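PDB 3L0G: nicotinate-nucleotide pyrophosphorylase from Ehrlichia chaffeensis, which probably catalyses the formation of nicotinate mononucleotide from quinolinate and phosphoribosyl pyrophosphate, with release of carbon dioxide and pyrophosphate, a step of NAD+ biosynthesis. Local coordinates for residues G69-E74 / K90-I95; S141-K146 / I268-V273; V253-G258 / Y275-C280. All blocks are in the same frame, centred on the assembly; numbering follows the deposited sequence.

How the contacts relate
From the N terminus, contact 1 is the first to close: strand 84-88 follows helix 70-79, and the loop 90-95 returns the chain to the start of that helix, within the N-terminal domain. The chain then passes through helix 116-139 to 141-146, where contact 2 opens. It closes only at 268-273, after most strands of the parallel sheet. Contact 3 opens at 253-258, inside that span, and closes at 275-280, so contacts 2 and 3 cross. They touch, with Lys146 O 3.0 Å from Ile276 N in a probable hydrogen bond, and tie the first strand of the barrel to its last. Contact 1 stands apart, its centre about 27 Å from that of contact 3.

Contact 1: G69-E74 / K90-I95; sequences GIPILE and KKDGDI
The carboxylate of Asp92 grips the backbone at the start of helix 70-79, meeting the N-H groups of Gly69 and Ile70 with one oxygen each. Gly69 is the N-cap residue of this helix, which lies, in the N-terminal domain of the quinolinate phosphoribosyltransferase fold, against the antiparallel sheet that contains strands 84-88 and 101-108. Asp92 OD2 accepts from Gly69 N at 2.9 Å in a nearly straight bond (168°). OD1 takes Ile70 N at 2.8 Å, less straight but closer to the carboxylate plane; both donors come to the syn sides. With chi1 at -82°, CG stands beside the Asp92 backbone N and the carboxylate is turned to the helix end. OD2 also has Tyr163 OH as a hydrogen-bond partner, so OD2 has two partners, which together with the bond to OD1 should limit rotation of the carboxylate. The N-H groups of the helix start would probably favour the ionised carboxylate.

Pro71, next along the helix, has no N-H to offer; its side chain approaches that of Asp92 from the opposite direction and lays CD 3.3 Å from OD2. The side chain of Ile70 crosses that of Asp92 at a slant, its CB 3.2 Å from OD1. Beyond CB, the branch CG1 passes Asp92 and reaches the backbone of the loop, 3.7 Å from Lys90 O, while the same side chain also packs on Ile88 and Val103 of the sheet. Asp92 itself sits in a type II beta turn from Lys91 to Asp94, with Gly93 at positive phi. That turn is latched by Asp94, whose OD2 receives Lys91 N at 2.7 Å from above the carboxylate plane.

Contact 2: S141-K146 / I268-V273; sequences SGTKVK and IALTGV
Lys144 reaches across to the carbonyl oxygens of Gly272 and Val273 with the outer part of its chain. From CB the chain sets out at chi1 63°, with CG wedged between the backbone N and the carbonyl carbon, and CG passes 3.9 Å from Val273 O. CD carries it on, extended, to CE, which lies against Gly272 O at 3.4 Å and a little farther from Val273 O. A bend at chi4 turns the tip, and NZ makes a weak hydrogen bond to Gly272 O, also 3.4 Å long; its stronger partner is Asp274, in a salt bridge.

Beside Lys144 in the chain, Val145 points its CG2 at the other segment, touching Ala269 CB at 3.7 Å and Val273 O at 3.4 Å. The contact lies beside the place where the first and last strands of the open alpha/beta barrel of the C-terminal domain pair: loop 141-146 leads into the first, 146-148, and 268-273 connects helix 262-269 to the last, 275-277. A type I beta turn from Ala269 to Gly272 brings the chain off the helix, with Gly272 leaving helical geometry at positive phi.

Thr143 flanks Ala269 on the loop side. Its OG1 accepts from Val145 N, an ST turn, is hydrogen-bonded to Val140 O as well, and rests on Ala269 CB; CG2 meets Leu270 CD2 at 3.8 Å, the two side chains crossing at about a right angle. Where the helix gives way to the turn, Ile268 O accepts from both Thr271 N and Thr271 OG1, the hydroxyl at 2.7 Å.

Contact 3: V253-G258 / Y275-C280; sequences VLEVSG and YISIGC. With EDO (1,2-ethanediol), chain I.
Strands 253-257 and 275-277 run parallel, 30° apart, paired Glu255 with Tyr275, Val256 with Ile276 and Ser257 with Ser277. They are the two strands of a beta-alpha-beta unit in the alpha/beta barrel of the C-terminal domain. The ladder alternates Tyr275 N to Leu254 O, Val256 N to Tyr275 O, Ser277 N to Val256 O (2.8 Å) and Gly258 N to Ser277 O. Val256 and Ile276 project from one face, where the connecting helix 262-269 packs on both and CB of Val256 comes 4.3 Å from CG1 of Ile276.

The other face carries Glu255, Tyr275 and Ser277 and looks into the barrel, where the active site lies in this family. Val253 CG1 abuts the edge of the Tyr275 ring, in its plane, 3.6 Å from CE2. Glu255, with CG anti to N (chi1 172°), extends across Tyr275 at a slant, OE2 lying 3.6 Å from Tyr275 CB, its carboxylate 66° from the ring plane. Arg148 joins the pair, salt-bridged to Glu255 OE2 and in a cation-pi contact with Tyr275. A 1,2-ethanediol, probably from the crystallisation liquor, donates from O2 to Glu255 OE1 at 2.5 Å.

Contact 1: G69-E74 / K90-I95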
ATOM      1  N   GLY C  69     -18.782   0.051  -6.705  1.00  7.33           N
ATOM      2  CA  GLY C  69     -17.447   0.550  -7.044  1.00  7.23           C
ATOM      3  C   GLY C  69     -17.395   2.036  -7.304  1.00  7.48           C
ATOM      4  O   GLY C  69     -16.350   2.547  -7.704  1.00  7.21           O
ATOM      5  N   ILE C  70     -18.517   2.742  -7.108  1.00  8.16           N
ATOM      6  CA  ILE C  70     -18.536   4.197  -7.331  1.00  8.53           C
ATOM      7  C   ILE C  70     -17.513   4.969  -6.481  1.00  8.35           C
ATOM      8  O   ILE C  70     -16.895   5.925  -6.987  1.00  8.85           O
ATOM      9  CB  ILE C  70     -19.940   4.816  -7.162  1.00  8.63           C
ATOM     10  CG1 ILE C  70     -20.892   4.306  -8.220  1.00  8.47           C
ATOM     11  CG2 ILE C  70     -19.880   6.350  -7.288  1.00 10.15           C
ATOM     12  CD1 ILE C  70     -20.580   4.866  -9.618  1.00  9.90           C
ATOM     13  N   PRO C  71     -17.306   4.572  -5.200  1.00  8.04           N
ATOM     14  CA  PRO C  71     -16.260   5.324  -4.443  1.00  8.20           C
ATOM     15  C   PRO C  71     -14.857   5.227  -5.058  1.00  8.89           C
ATOM     16  O   PRO C  71     -14.056   6.134  -4.897  1.00  9.32           O
ATOM     17  CB  PRO C  71     -16.317   4.703  -3.031  1.00  8.01           C
ATOM     18  CG  PRO C  71     -17.791   4.161  -2.919  1.00  7.13           C
ATOM     19  CD  PRO C  71     -18.049   3.627  -4.335  1.00  7.65           C
ATOM     20  N   ILE C  72     -14.573   4.164  -5.804  1.00  9.26           N
ATOM     21  CA  ILE C  72     -13.286   4.034  -6.453  1.00  9.70           C
ATOM     22  C   ILE C  72     -13.178   5.012  -7.612  1.00 10.13           C
ATOM     23  O   ILE C  72     -12.167   5.684  -7.782  1.00  9.23           O
ATOM     24  CB  ILE C  72     -13.057   2.610  -6.958  1.00  9.97           C
ATOM     25  CG1 ILE C  72     -12.774   1.720  -5.759  1.00  9.45           C
ATOM     26  CG2 ILE C  72     -11.894   2.586  -7.941  1.00  7.61           C
ATOM     27  CD1 ILE C  72     -13.164   0.266  -5.946  1.00 10.62           C
ATOM     28  N   LEU C  73     -14.245   5.081  -8.394  1.00 10.34           N
ATOM     29  CA  LEU C  73     -14.358   6.027  -9.470  1.00 11.42           C
ATOM     30  C   LEU C  73     -14.206   7.458  -8.928  1.00 11.63           C
ATOM     31  O   LEU C  73     -13.477   8.268  -9.503  1.00 11.70           O
ATOM     32  CB  LEU C  73     -15.720   5.837 -10.144  1.00 11.26           C
ATOM     33  CG  LEU C  73     -16.050   6.814 -11.263  1.00 13.57           C
ATOM     34  CD1 LEU C  73     -17.048   6.189 -12.283  1.00 13.63           C
ATOM     35  CD2 LEU C  73     -16.568   8.145 -10.690  1.00 13.59           C
ATOM     36  N   GLU C  74     -14.866   7.754  -7.805  1.00 12.25           N
ATOM     37  CA  GLU C  74     -14.719   9.054  -7.172  1.00 13.00           C
ATOM     38  C   GLU C  74     -13.269   9.342  -6.796  1.00 13.33           C
ATOM     39  O   GLU C  74     -12.770  10.441  -7.043  1.00 12.83           O
ATOM     40  CB  GLU C  74     -15.615   9.210  -5.937  1.00 13.90           C
ATOM     41  CG  GLU C  74     -17.131   9.040  -6.189  1.00 17.01           C
ATOM     42  CD  GLU C  74     -17.973   9.153  -4.899  1.00 20.45           C
ATOM     43  OE1 GLU C  74     -18.174  10.301  -4.464  1.00 24.29           O
ATOM     44  OE2 GLU C  74     -18.424   8.129  -4.328  1.00 23.81           O
ATOM     45  N   LYS C  90     -25.697   7.692  -9.711  1.00 11.84           N
ATOM     46  CA  LYS C  90     -26.110   6.508  -9.004  1.00 12.33           C
ATOM     47  C   LYS C  90     -25.068   6.198  -7.910  1.00 12.43           C
ATOM     48  O   LYS C  90     -23.880   6.454  -8.088  1.00 13.50           O
ATOM     49  CB  LYS C  90     -26.283   5.345 -10.000  1.00 13.06           C
ATOM     50  CG  LYS C  90     -27.436   5.539 -11.009  1.00 13.57           C
ATOM     51  CD  LYS C  90     -28.810   5.414 -10.383  1.00 15.94           C
ATOM     52  CE  LYS C  90     -29.944   5.737 -11.378  1.00 17.62           C
ATOM     53  NZ  LYS C  90     -30.129   7.243 -11.542  1.00 19.99           N
ATOM     54  N   LYS C  91     -25.519   5.696  -6.773  1.00 11.64           N
ATOM     55  CA  LYS C  91     -24.638   5.307  -5.672  1.00 11.74           C
ATOM     56  C   LYS C  91     -24.578   3.788  -5.571  1.00 11.69           C
ATOM     57  O   LYS C  91     -25.449   3.066  -6.089  1.00 10.49           O
ATOM     58  CB  LYS C  91     -25.153   5.878  -4.324  1.00 11.68           C
ATOM     59  N   ASP C  92     -23.570   3.311  -4.853  1.00 11.06           N
ATOM     60  CA  ASP C  92     -23.431   1.891  -4.609  1.00 11.59           C
ATOM     61  C   ASP C  92     -24.674   1.292  -3.938  1.00 11.17           C
ATOM     62  O   ASP C  92     -25.192   1.821  -2.965  1.00 10.58           O
ATOM     63  CB  ASP C  92     -22.167   1.613  -3.792  1.00 11.19           C
ATOM     64  CG  ASP C  92     -20.904   1.567  -4.658  1.00 10.91           C
ATOM     65  OD1 ASP C  92     -20.879   2.150  -5.769  1.00  9.42           O
ATOM     66  OD2 ASP C  92     -19.925   0.924  -4.226  1.00  8.71           O
ATOM     67  N   GLY C  93     -25.161   0.195  -4.502  1.00 11.47           N
ATOM     68  CA  GLY C  93     -26.367  -0.454  -4.007  1.00 11.75           C
ATOM     69  C   GLY C  93     -27.620  -0.075  -4.780  1.00 12.71           C
ATOM     70  O   GLY C  93     -28.643  -0.761  -4.656  1.00 13.22           O
ATOM     71  N   ASP C  94     -27.570   1.012  -5.562  1.00 12.59           N
ATOM     72  CA  ASP C  94     -28.664   1.317  -6.505  1.00 11.90           C
ATOM     73  C   ASP C  94     -28.798   0.206  -7.546  1.00 12.35           C
ATOM     74  O   ASP C  94     -27.796  -0.338  -8.062  1.00 11.05           O
ATOM     75  CB  ASP C  94     -28.441   2.626  -7.233  1.00 11.83           C
ATOM     76  CG  ASP C  94     -28.593   3.848  -6.328  1.00 12.28           C
ATOM     77  OD1 ASP C  94     -29.197   3.762  -5.244  1.00 12.19           O
ATOM     78  OD2 ASP C  94     -28.085   4.917  -6.718  1.00 12.30           O
ATOM     79  N   ILE C  95     -30.046  -0.152  -7.823  1.00 12.17           N
ATOM     80  CA  ILE C  95     -30.368  -1.103  -8.853  1.00 12.91           C
ATOM     81  C   ILE C  95     -30.834  -0.282 -10.053  1.00 13.31           C
ATOM     82  O   ILE C  95     -31.739   0.560  -9.936  1.00 13.38           O
ATOM     83  CB  ILE C  95     -31.434  -2.142  -8.358  1.00 13.31           C
ATOM     84  CG1 ILE C  95     -30.833  -2.943  -7.188  1.00 14.43           C
ATOM     85  CG2 ILE C  95     -31.880  -3.070  -9.522  1.00 12.66           C
ATOM     86  CD1 ILE C  95     -31.727  -4.076  -6.561  1.00 16.31           C
TER

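Contact 2: S141-K146 / I268-V273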
ATOM      1  N   SER C 141     -35.486 -14.905  -0.687  1.00 13.08           N
ATOM      2  CA  SER C 141     -36.398 -13.989  -0.001  0.50 13.78           C
ATOM      3  C   SER C 141     -37.541 -14.720   0.702  1.00 14.39           C
ATOM      4  O   SER C 141     -38.050 -15.716   0.201  1.00 14.95           O
ATOM      5  CB  SER C 141     -37.009 -12.988  -0.979  0.50 13.81           C
ATOM      6  OG  SER C 141     -37.814 -12.055  -0.277  0.50 13.12           O
ATOM      7  N   GLY C 142     -37.958 -14.201   1.851  1.00 15.18           N
ATOM      8  CA  GLY C 142     -39.014 -14.829   2.650  1.00 15.61           C
ATOM      9  C   GLY C 142     -38.576 -16.077   3.395  1.00 16.06           C
ATOM     10  O   GLY C 142     -39.428 -16.813   3.911  1.00 16.78           O
ATOM     11  N   THR C 143     -37.266 -16.346   3.425  1.00 15.75           N
ATOM     12  CA  THR C 143     -36.664 -17.281   4.387  1.00 15.64           C
ATOM     13  C   THR C 143     -35.802 -16.451   5.327  1.00 16.27           C
ATOM     14  O   THR C 143     -35.551 -15.265   5.075  1.00 17.29           O
ATOM     15  CB  THR C 143     -35.772 -18.355   3.703  1.00 15.73           C
ATOM     16  OG1 THR C 143     -34.545 -17.765   3.240  1.00 14.96           O
ATOM     17  CG2 THR C 143     -36.495 -19.014   2.538  1.00 14.01           C
ATOM     18  N   LYS C 144     -35.301 -17.055   6.390  1.00 16.28           N
ATOM     19  CA  LYS C 144     -34.430 -16.320   7.319  1.00 16.49           C
ATOM     20  C   LYS C 144     -32.991 -16.274   6.848  1.00 15.38           C
ATOM     21  O   LYS C 144     -32.148 -15.702   7.526  1.00 15.43           O
ATOM     22  CB  LYS C 144     -34.460 -16.940   8.717  1.00 17.45           C
ATOM     23  CG  LYS C 144     -33.933 -18.386   8.780  1.00 19.41           C
ATOM     24  CD  LYS C 144     -34.023 -18.909  10.226  1.00 22.22           C
ATOM     25  CE  LYS C 144     -33.941 -20.421  10.311  1.00 22.91           C
ATOM     26  NZ  LYS C 144     -33.250 -20.802  11.586  1.00 25.78           N
ATOM     27  N   VAL C 145     -32.703 -16.848   5.686  1.00 13.83           N
ATOM     28  CA  VAL C 145     -31.318 -17.036   5.277  1.00 13.32           C
ATOM     29  C   VAL C 145     -30.619 -15.736   4.851  1.00 12.05           C
ATOM     30  O   VAL C 145     -31.206 -14.893   4.169  1.00 11.73           O
ATOM     31  CB  VAL C 145     -31.221 -18.080   4.165  1.00 13.30           C
ATOM     32  CG1 VAL C 145     -29.813 -18.157   3.635  1.00 13.49           C
ATOM     33  CG2 VAL C 145     -31.671 -19.430   4.698  1.00 13.70           C
ATOM     34  N   LYS C 146     -29.375 -15.582   5.280  1.00 11.20           N
ATOM     35  CA  LYS C 146     -28.479 -14.555   4.724  1.00 10.99           C
ATOM     36  C   LYS C 146     -27.424 -15.203   3.824  1.00 10.11           C
ATOM     37  O   LYS C 146     -26.889 -16.266   4.138  1.00 10.97           O
ATOM     38  CB  LYS C 146     -27.804 -13.761   5.855  1.00 11.37           C
ATOM     39  CG  LYS C 146     -28.791 -13.108   6.863  1.00 13.49           C
ATOM     40  CD  LYS C 146     -29.643 -12.069   6.151  1.00 16.47           C
ATOM     41  CE  LYS C 146     -30.604 -11.367   7.071  1.00 20.33           C
ATOM     42  NZ  LYS C 146     -31.320 -10.288   6.324  1.00 21.82           N
ATOM     43  N   ILE C 268     -32.243 -25.156  -0.652  1.00 13.36           N
ATOM     44  CA  ILE C 268     -31.350 -25.205   0.500  1.00 12.92           C
ATOM     45  C   ILE C 268     -31.887 -24.268   1.582  1.00 12.91           C
ATOM     46  O   ILE C 268     -31.924 -24.646   2.757  1.00 11.78           O
ATOM     47  CB  ILE C 268     -29.896 -24.881   0.118  1.00 13.57           C
ATOM     48  CG1 ILE C 268     -29.350 -26.002  -0.795  1.00 14.64           C
ATOM     49  CG2 ILE C 268     -29.009 -24.708   1.380  1.00 14.18           C
ATOM     50  CD1 ILE C 268     -27.957 -25.782  -1.268  1.00 15.47           C
ATOM     51  N   ALA C 269     -32.352 -23.076   1.190  1.00 12.52           N
ATOM     52  CA  ALA C 269     -32.802 -22.082   2.169  1.00 13.35           C
ATOM     53  C   ALA C 269     -34.006 -22.567   2.982  1.00 13.59           C
ATOM     54  O   ALA C 269     -34.103 -22.263   4.153  1.00 14.56           O
ATOM     55  CB  ALA C 269     -33.097 -20.736   1.510  1.00 12.10           C
ATOM     56  N   LEU C 270     -34.905 -23.321   2.355  1.00 14.55           N
ATOM     57  CA  LEU C 270     -36.132 -23.787   3.021  1.00 14.85           C
ATOM     58  C   LEU C 270     -35.909 -24.926   4.027  1.00 14.64           C
ATOM     59  O   LEU C 270     -36.842 -25.286   4.731  1.00 15.04           O
ATOM     60  CB  LEU C 270     -37.179 -24.234   1.993  1.00 14.86           C
ATOM     61  CG  LEU C 270     -37.688 -23.187   1.004  1.00 15.46           C
ATOM     62  CD1 LEU C 270     -38.455 -23.896  -0.118  1.00 16.27           C
ATOM     63  CD2 LEU C 270     -38.544 -22.136   1.708  1.00 15.71           C
ATOM     64  N   THR C 271     -34.704 -25.506   4.065  1.00 14.68           N
ATOM     65  CA  THR C 271     -34.367 -26.544   5.043  1.00 14.01           C
ATOM     66  C   THR C 271     -34.342 -25.964   6.464  1.00 14.48           C
ATOM     67  O   THR C 271     -34.566 -26.693   7.422  1.00 14.87           O
ATOM     68  CB  THR C 271     -32.986 -27.210   4.767  1.00 14.49           C
ATOM     69  OG1 THR C 271     -31.945 -26.236   4.893  1.00 12.95           O
ATOM     70  CG2 THR C 271     -32.932 -27.853   3.386  1.00 12.67           C
ATOM     71  N   GLY C 272     -34.088 -24.658   6.599  1.00 13.73           N
ATOM     72  CA  GLY C 272     -34.039 -23.998   7.930  1.00 12.88           C
ATOM     73  C   GLY C 272     -32.626 -23.677   8.449  1.00 11.97           C
ATOM     74  O   GLY C 272     -32.421 -23.418   9.652  1.00 11.10           O
ATOM     75  N   VAL C 273     -31.650 -23.691   7.545  1.00 10.70           N
ATOM     76  CA  VAL C 273     -30.304 -23.233   7.869  1.00  9.59           C
ATOM     77  C   VAL C 273     -30.335 -21.694   8.041  1.00  9.94           C
ATOM     78  O   VAL C 273     -31.300 -21.049   7.639  1.00 11.06           O
ATOM     79  CB  VAL C 273     -29.298 -23.715   6.792  1.00  9.88           C
ATOM     80  CG1 VAL C 273     -29.197 -25.260   6.826  1.00  7.98           C
ATOM     81  CG2 VAL C 273     -29.663 -23.204   5.383  1.00  7.49           C
TER

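Contact 3: V253-G258 / Y275-C280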
ATOM      1  N   VAL C 253     -25.751 -22.225  15.252  1.00 10.78           N
ATOM      2  CA  VAL C 253     -25.963 -21.605  13.966  1.00  9.82           C
ATOM      3  C   VAL C 253     -25.565 -22.668  12.920  1.00  9.27           C
ATOM      4  O   VAL C 253     -24.655 -23.455  13.161  1.00  8.86           O
ATOM      5  CB  VAL C 253     -25.134 -20.290  13.843  1.00  9.94           C
ATOM      6  CG1 VAL C 253     -25.010 -19.838  12.390  1.00  6.62           C
ATOM      7  CG2 VAL C 253     -25.767 -19.160  14.754  1.00 10.00           C
ATOM      8  N   LEU C 254     -26.282 -22.729  11.806  1.00  9.15           N
ATOM      9  CA  LEU C 254     -25.965 -23.663  10.700  1.00  9.53           C
ATOM     10  C   LEU C 254     -25.812 -22.914   9.415  1.00  9.03           C
ATOM     11  O   LEU C 254     -26.723 -22.181   9.001  1.00  8.40           O
ATOM     12  CB  LEU C 254     -27.095 -24.695  10.485  1.00 10.02           C
ATOM     13  CG  LEU C 254     -26.992 -26.079  11.099  1.00 13.02           C
ATOM     14  CD1 LEU C 254     -28.219 -26.934  10.714  1.00 13.06           C
ATOM     15  CD2 LEU C 254     -25.676 -26.732  10.646  1.00 14.51           C
ATOM     16  N   GLU C 255     -24.699 -23.167   8.738  1.00  8.92           N
ATOM     17  CA  GLU C 255     -24.383 -22.510   7.485  1.00  9.65           C
ATOM     18  C   GLU C 255     -24.091 -23.597   6.470  1.00 10.11           C
ATOM     19  O   GLU C 255     -23.386 -24.543   6.804  1.00 11.02           O
ATOM     20  CB  GLU C 255     -23.142 -21.649   7.673  1.00  9.64           C
ATOM     21  CG  GLU C 255     -22.596 -21.056   6.424  1.00 11.07           C
ATOM     22  CD  GLU C 255     -21.633 -19.912   6.713  1.00 15.93           C
ATOM     23  OE1 GLU C 255     -20.636 -19.809   5.989  1.00 17.17           O
ATOM     24  OE2 GLU C 255     -21.876 -19.135   7.664  1.00 18.14           O
ATOM     25  N   VAL C 256     -24.618 -23.464   5.262  1.00 10.26           N
ATOM     26  CA  VAL C 256     -24.271 -24.364   4.158  1.00 11.58           C
ATOM     27  C   VAL C 256     -23.262 -23.615   3.318  1.00 13.17           C
ATOM     28  O   VAL C 256     -23.501 -22.460   2.959  1.00 11.77           O
ATOM     29  CB  VAL C 256     -25.503 -24.743   3.296  1.00 11.43           C
ATOM     30  CG1 VAL C 256     -25.087 -25.530   2.025  1.00 11.48           C
ATOM     31  CG2 VAL C 256     -26.538 -25.553   4.122  1.00  9.49           C
ATOM     32  N   SER C 257     -22.141 -24.268   3.019  1.00 15.13           N
ATOM     33  CA  SER C 257     -21.090 -23.680   2.211  1.00 17.70           C
ATOM     34  C   SER C 257     -20.863 -24.520   0.975  1.00 19.85           C
ATOM     35  O   SER C 257     -20.861 -25.755   1.033  1.00 20.06           O
ATOM     36  CB  SER C 257     -19.784 -23.598   2.983  1.00 18.00           C
ATOM     37  OG  SER C 257     -18.985 -22.518   2.487  1.00 20.30           O
ATOM     38  N   GLY C 258     -20.702 -23.830  -0.151  1.00 22.18           N
ATOM     39  CA  GLY C 258     -20.407 -24.447  -1.439  1.00 23.58           C
ATOM     40  C   GLY C 258     -20.943 -23.570  -2.551  1.00 24.97           C
ATOM     41  O   GLY C 258     -21.756 -22.655  -2.295  1.00 24.59           O
ATOM     42  N   TYR C 275     -27.476 -19.502   7.265  1.00  9.29           N
ATOM     43  CA  TYR C 275     -26.615 -18.844   6.298  1.00  9.27           C
ATOM     44  C   TYR C 275     -26.334 -19.781   5.134  1.00  9.13           C
ATOM     45  O   TYR C 275     -26.296 -20.999   5.311  1.00  8.36           O
ATOM     46  CB  TYR C 275     -25.296 -18.466   6.965  1.00  8.61           C
ATOM     47  CG  TYR C 275     -25.443 -17.449   8.091  1.00  8.84           C
ATOM     48  CD1 TYR C 275     -25.660 -16.109   7.797  1.00 10.41           C
ATOM     49  CD2 TYR C 275     -25.360 -17.819   9.424  1.00  9.30           C
ATOM     50  CE1 TYR C 275     -25.770 -15.170   8.772  1.00 10.89           C
ATOM     51  CE2 TYR C 275     -25.498 -16.852  10.453  1.00 10.77           C
ATOM     52  CZ  TYR C 275     -25.694 -15.535  10.101  1.00 11.58           C
ATOM     53  OH  TYR C 275     -25.844 -14.546  11.036  1.00 13.44           O
ATOM     54  N   ILE C 276     -26.129 -19.205   3.953  1.00  9.99           N
ATOM     55  CA  ILE C 276     -25.490 -19.933   2.857  1.00  9.71           C
ATOM     56  C   ILE C 276     -24.295 -19.115   2.342  1.00 10.62           C
ATOM     57  O   ILE C 276     -24.461 -17.976   1.865  1.00 10.35           O
ATOM     58  CB  ILE C 276     -26.480 -20.268   1.723  1.00  9.41           C
ATOM     59  CG1 ILE C 276     -27.616 -21.153   2.270  1.00  9.47           C
ATOM     60  CG2 ILE C 276     -25.753 -20.999   0.551  1.00  9.68           C
ATOM     61  CD1 ILE C 276     -28.878 -21.146   1.393  1.00  6.25           C
ATOM     62  N   SER C 277     -23.107 -19.724   2.451  1.00 10.53           N
ATOM     63  CA  SER C 277     -21.829 -19.183   1.985  0.50 11.43           C
ATOM     64  C   SER C 277     -21.555 -19.675   0.571  1.00 11.48           C
ATOM     65  O   SER C 277     -21.601 -20.871   0.353  1.00 12.53           O
ATOM     66  CB  SER C 277     -20.691 -19.702   2.868  0.50 10.91           C
ATOM     67  OG  SER C 277     -20.370 -18.796   3.889  0.50 12.92           O
ATOM     68  N   ILE C 278     -21.221 -18.783  -0.363  1.00 11.71           N
ATOM     69  CA  ILE C 278     -21.089 -19.155  -1.761  1.00 11.28           C
ATOM     70  C   ILE C 278     -19.768 -18.624  -2.337  1.00 11.51           C
ATOM     71  O   ILE C 278     -19.585 -17.426  -2.438  1.00 10.87           O
ATOM     72  CB  ILE C 278     -22.271 -18.607  -2.605  1.00 11.66           C
ATOM     73  CG1 ILE C 278     -23.605 -19.028  -2.004  1.00 10.97           C
ATOM     74  CG2 ILE C 278     -22.170 -19.122  -4.037  1.00  9.85           C
ATOM     75  CD1 ILE C 278     -24.796 -18.409  -2.704  1.00 10.83           C
ATOM     76  N   GLY C 279     -18.862 -19.535  -2.698  1.00 12.33           N
ATOM     77  CA  GLY C 279     -17.546 -19.181  -3.247  1.00 12.82           C
ATOM     78  C   GLY C 279     -17.678 -18.498  -4.592  1.00 13.93           C
ATOM     79  O   GLY C 279     -16.975 -17.535  -4.868  1.00 14.33           O
ATOM     80  N   CYS C 280     -18.624 -18.947  -5.404  1.00 14.76           N
ATOM     81  CA  CYS C 280     -18.758 -18.494  -6.780  0.50 16.29           C
ATOM     82  C   CYS C 280     -19.446 -17.099  -6.935  1.00 15.29           C
ATOM     83  O   CYS C 280     -19.715 -16.668  -8.039  1.00 16.19           O
ATOM     84  CB  CYS C 280     -19.460 -19.601  -7.601  0.50 17.10           C
ATOM     85  SG  CYS C 280     -18.472 -21.180  -7.820  0.50 23.33           S
TER
HETATM   86  C1  EDO I 300     -17.522 -19.575   5.606  1.00 19.76           C
HETATM   87  O1  EDO I 300     -17.013 -18.838   4.501  1.00 20.46           O
HETATM   88  C2  EDO I 300     -17.859 -18.635   6.766  1.00 16.77           C
HETATM   89  O2  EDO I 300     -19.094 -17.919   6.565  1.00 16.35           O